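Side-chain contact in thiamine-phosphate synthase (Pyrococcus furiosus, PDB 1XI3), which probably joins a thiazole phosphate to a pyrimidine pyrophosphate, with magnesium as cofactor, to make thiamine monophosphate and release diphosphate: residues 100-105 with 109-114. Numbering follows the deposited sequence.
Sequences EVAKEI and LIIGAS
Lys-103 and Leu-109 bring the two backbones nearest, their CA atoms 7.4 Å apart, where helix 99-105 lies over the start of strand 110-115; no direct hydrogen bond joins the two segments. Contact is made by side chains. Ile-111 points from the strand toward the helix, with CG1 beside its own backbone N (chi1 -56°), and its branch ends in CD1, 4.3 Å from CB of Ala-102. Leu-92 of the neighbouring strand touches both of these residues, and Val-90 also packs on Ile-111, which places the apolar patch between helix and barrel wall.

Lys-103 contributes in two chemically distinct ways. Its CG passes 4.0 Å from CG1 of Ile-111, a methylene-to-methylene contact at the margin of the patch. Beyond it the chain bends at chi3 (72°) and chi4 (37°), bringing the ammonium group to a water 3.2 Å from NZ, a weak hydrogen bond. That water donates to O of Leu-109 at 2.7 Å, linking the helix to the loop residue just before strand 110-115 through one short bond and one weak one.

These elements belong to the beta-alpha-beta unit 89-92, 99-105, 110-115 of a TIM barrel; strand 110-115 carries Ser-114, predicted to bind the pyrimidine pyrophosphate substrate. With only 117 Å² buried, the pairing is small and mainly apolar; its polar link depends on the water, which donates to the carbonyl of Leu-109 and meets the ammonium group weakly.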
ATOM      1  N   GLU A 100      11.915   6.538   8.533  1.00 15.42           N
ATOM      2  CA  GLU A 100      12.844   5.544   9.063  1.00 19.14           C
ATOM      3  C   GLU A 100      12.346   4.109   8.825  1.00 18.44           C
ATOM      4  O   GLU A 100      13.121   3.196   8.624  1.00 18.12           O
ATOM      5  CB  GLU A 100      13.114   5.810  10.557  1.00 21.68           C
ATOM      6  CG  GLU A 100      11.930   5.543  11.490  1.00 27.62           C
ATOM      7  CD  GLU A 100      10.961   6.716  11.665  1.00 29.69           C
ATOM      8  OE1 GLU A 100      10.974   7.733  10.877  1.00 24.69           O
ATOM      9  OE2 GLU A 100      10.157   6.592  12.628  1.00 31.14           O
ATOM     10  N   VAL A 101      11.031   3.940   8.833  1.00 14.02           N
ATOM     11  CA  VAL A 101      10.426   2.646   8.646  1.00 15.32           C
ATOM     12  C   VAL A 101      10.523   2.256   7.186  1.00 11.78           C
ATOM     13  O   VAL A 101      10.812   1.104   6.849  1.00 13.76           O
ATOM     14  CB  VAL A 101       8.922   2.683   9.129  1.00 14.23           C
ATOM     15  CG1 VAL A 101       8.222   1.363   8.830  1.00 18.34           C
ATOM     16  CG2 VAL A 101       8.872   2.999  10.602  1.00 18.90           C
ATOM     17  N   ALA A 102      10.222   3.203   6.309  1.00 12.39           N
ATOM     18  CA  ALA A 102      10.377   2.958   4.859  1.00 12.61           C
ATOM     19  C   ALA A 102      11.801   2.524   4.504  1.00 13.79           C
ATOM     20  O   ALA A 102      11.997   1.599   3.703  1.00 14.66           O
ATOM     21  CB  ALA A 102      10.025   4.203   4.098  1.00 12.86           C
ATOM     22  N   LYS A 103      12.782   3.195   5.094  1.00 13.71           N
ATOM     23  CA  LYS A 103      14.191   2.877   4.841  1.00 15.54           C
ATOM     24  C   LYS A 103      14.530   1.477   5.322  1.00 16.83           C
ATOM     25  O   LYS A 103      15.339   0.776   4.711  1.00 17.21           O
ATOM     26  CB  LYS A 103      15.102   3.903   5.523  1.00 17.88           C
ATOM     27  CG  LYS A 103      15.055   5.291   4.883  1.00 20.65           C
ATOM     28  CD  LYS A 103      16.174   6.242   5.345  1.00 23.52           C
ATOM     29  CE  LYS A 103      17.566   5.871   4.790  1.00 28.27           C
ATOM     30  NZ  LYS A 103      17.590   5.342   3.344  1.00 29.52           N
ATOM     31  N   GLU A 104      13.915   1.060   6.419  1.00 15.34           N
ATOM     32  CA  GLU A 104      14.132  -0.269   6.947  1.00 17.74           C
ATOM     33  C   GLU A 104      13.591  -1.366   6.024  1.00 17.36           C
ATOM     34  O   GLU A 104      14.265  -2.381   5.772  1.00 17.44           O
ATOM     35  CB  GLU A 104      13.496  -0.387   8.346  1.00 20.81           C
ATOM     36  CG  GLU A 104      13.771  -1.700   9.055  1.00 28.99           C
ATOM     37  CD  GLU A 104      15.234  -1.798   9.508  1.00 34.17           C
ATOM     38  OE1 GLU A 104      15.734  -0.824  10.122  1.00 45.16           O
ATOM     39  OE2 GLU A 104      15.881  -2.831   9.244  1.00 39.61           O
ATOM     40  N   ILE A 105      12.375  -1.191   5.515  1.00 14.69           N
ATOM     41  CA  ILE A 105      11.752  -2.209   4.695  1.00 13.51           C
ATOM     42  C   ILE A 105      12.157  -2.144   3.215  1.00 12.09           C
ATOM     43  O   ILE A 105      11.997  -3.127   2.485  1.00 12.41           O
ATOM     44  CB  ILE A 105      10.202  -2.230   4.836  1.00 14.44           C
ATOM     45  CG1 ILE A 105       9.547  -0.940   4.344  1.00 14.00           C
ATOM     46  CG2 ILE A 105       9.832  -2.450   6.279  1.00 15.31           C
ATOM     47  CD1 ILE A 105       8.070  -1.091   4.139  1.00 14.36           C
ATOM     48  N   LEU A 109      15.549   2.033  -1.967  1.00 12.70           N
ATOM     49  CA  LEU A 109      14.765   3.095  -2.551  1.00 12.50           C
ATOM     50  C   LEU A 109      15.290   4.467  -2.175  1.00  9.67           C
ATOM     51  O   LEU A 109      15.717   4.704  -1.026  1.00 12.96           O
ATOM     52  CB  LEU A 109      13.270   2.996  -2.102  1.00 11.07           C
ATOM     53  CG  LEU A 109      12.463   1.855  -2.630  1.00 12.32           C
ATOM     54  CD1 LEU A 109      11.050   1.944  -2.066  1.00 11.80           C
ATOM     55  CD2 LEU A 109      12.436   1.749  -4.141  1.00 14.81           C
ATOM     56  N   ILE A 110      15.247   5.375  -3.131  1.00 11.60           N
ATOM     57  CA  ILE A 110      15.461   6.786  -2.874  1.00 10.78           C
ATOM     58  C   ILE A 110      14.210   7.293  -2.184  1.00 11.29           C
ATOM     59  O   ILE A 110      13.113   7.024  -2.625  1.00 13.12           O
ATOM     60  CB  ILE A 110      15.660   7.543  -4.183  1.00 12.67           C
ATOM     61  CG1 ILE A 110      16.911   7.027  -4.907  1.00 15.06           C
ATOM     62  CG2 ILE A 110      15.735   9.028  -3.937  1.00 13.55           C
ATOM     63  CD1 ILE A 110      17.058   7.493  -6.289  1.00 17.34           C
ATOM     64  N   ILE A 111      14.400   8.041  -1.108  1.00 11.70           N
ATOM     65  CA  ILE A 111      13.304   8.591  -0.330  1.00 12.38           C
ATOM     66  C   ILE A 111      13.170  10.099  -0.562  1.00 11.33           C
ATOM     67  O   ILE A 111      14.070  10.883  -0.248  1.00 13.65           O
ATOM     68  CB  ILE A 111      13.515   8.364   1.166  1.00 13.76           C
ATOM     69  CG1 ILE A 111      13.717   6.870   1.491  1.00 16.24           C
ATOM     70  CG2 ILE A 111      12.345   8.985   1.974  1.00 15.86           C
ATOM     71  CD1 ILE A 111      12.645   5.926   1.151  1.00 17.36           C
ATOM     72  N   GLY A 112      12.034  10.501  -1.098  1.00 10.51           N
ATOM     73  CA  GLY A 112      11.680  11.888  -1.141  1.00 11.28           C
ATOM     74  C   GLY A 112      10.725  12.160   0.002  1.00 11.83           C
ATOM     75  O   GLY A 112       9.853  11.340   0.276  1.00 12.27           O
ATOM     76  N   ALA A 113      10.868  13.329   0.621  1.00 11.48           N
ATOM     77  CA  ALA A 113       9.982  13.762   1.694  1.00  9.67           C
ATOM     78  C   ALA A 113       9.201  15.012   1.311  1.00 10.97           C
ATOM     79  O   ALA A 113       9.807  16.031   0.931  1.00 12.22           O
ATOM     80  CB  ALA A 113      10.810  14.007   2.948  1.00 13.38           C
ATOM     81  N   SER A 114       7.872  14.970   1.469  1.00 10.60           N
ATOM     82  CA  SER A 114       7.000  16.110   1.217  1.00 11.41           C
ATOM     83  C   SER A 114       6.982  16.946   2.491  1.00 13.37           C
ATOM     84  O   SER A 114       6.604  16.434   3.556  1.00 12.61           O
ATOM     85  CB  SER A 114       5.578  15.682   0.861  1.00 12.81           C
ATOM     86  OG  SER A 114       5.511  14.990  -0.383  1.00 14.79           O
TER
HETATM   87  O   HOH W   1      15.688   3.608   1.469  1.00 14.69           O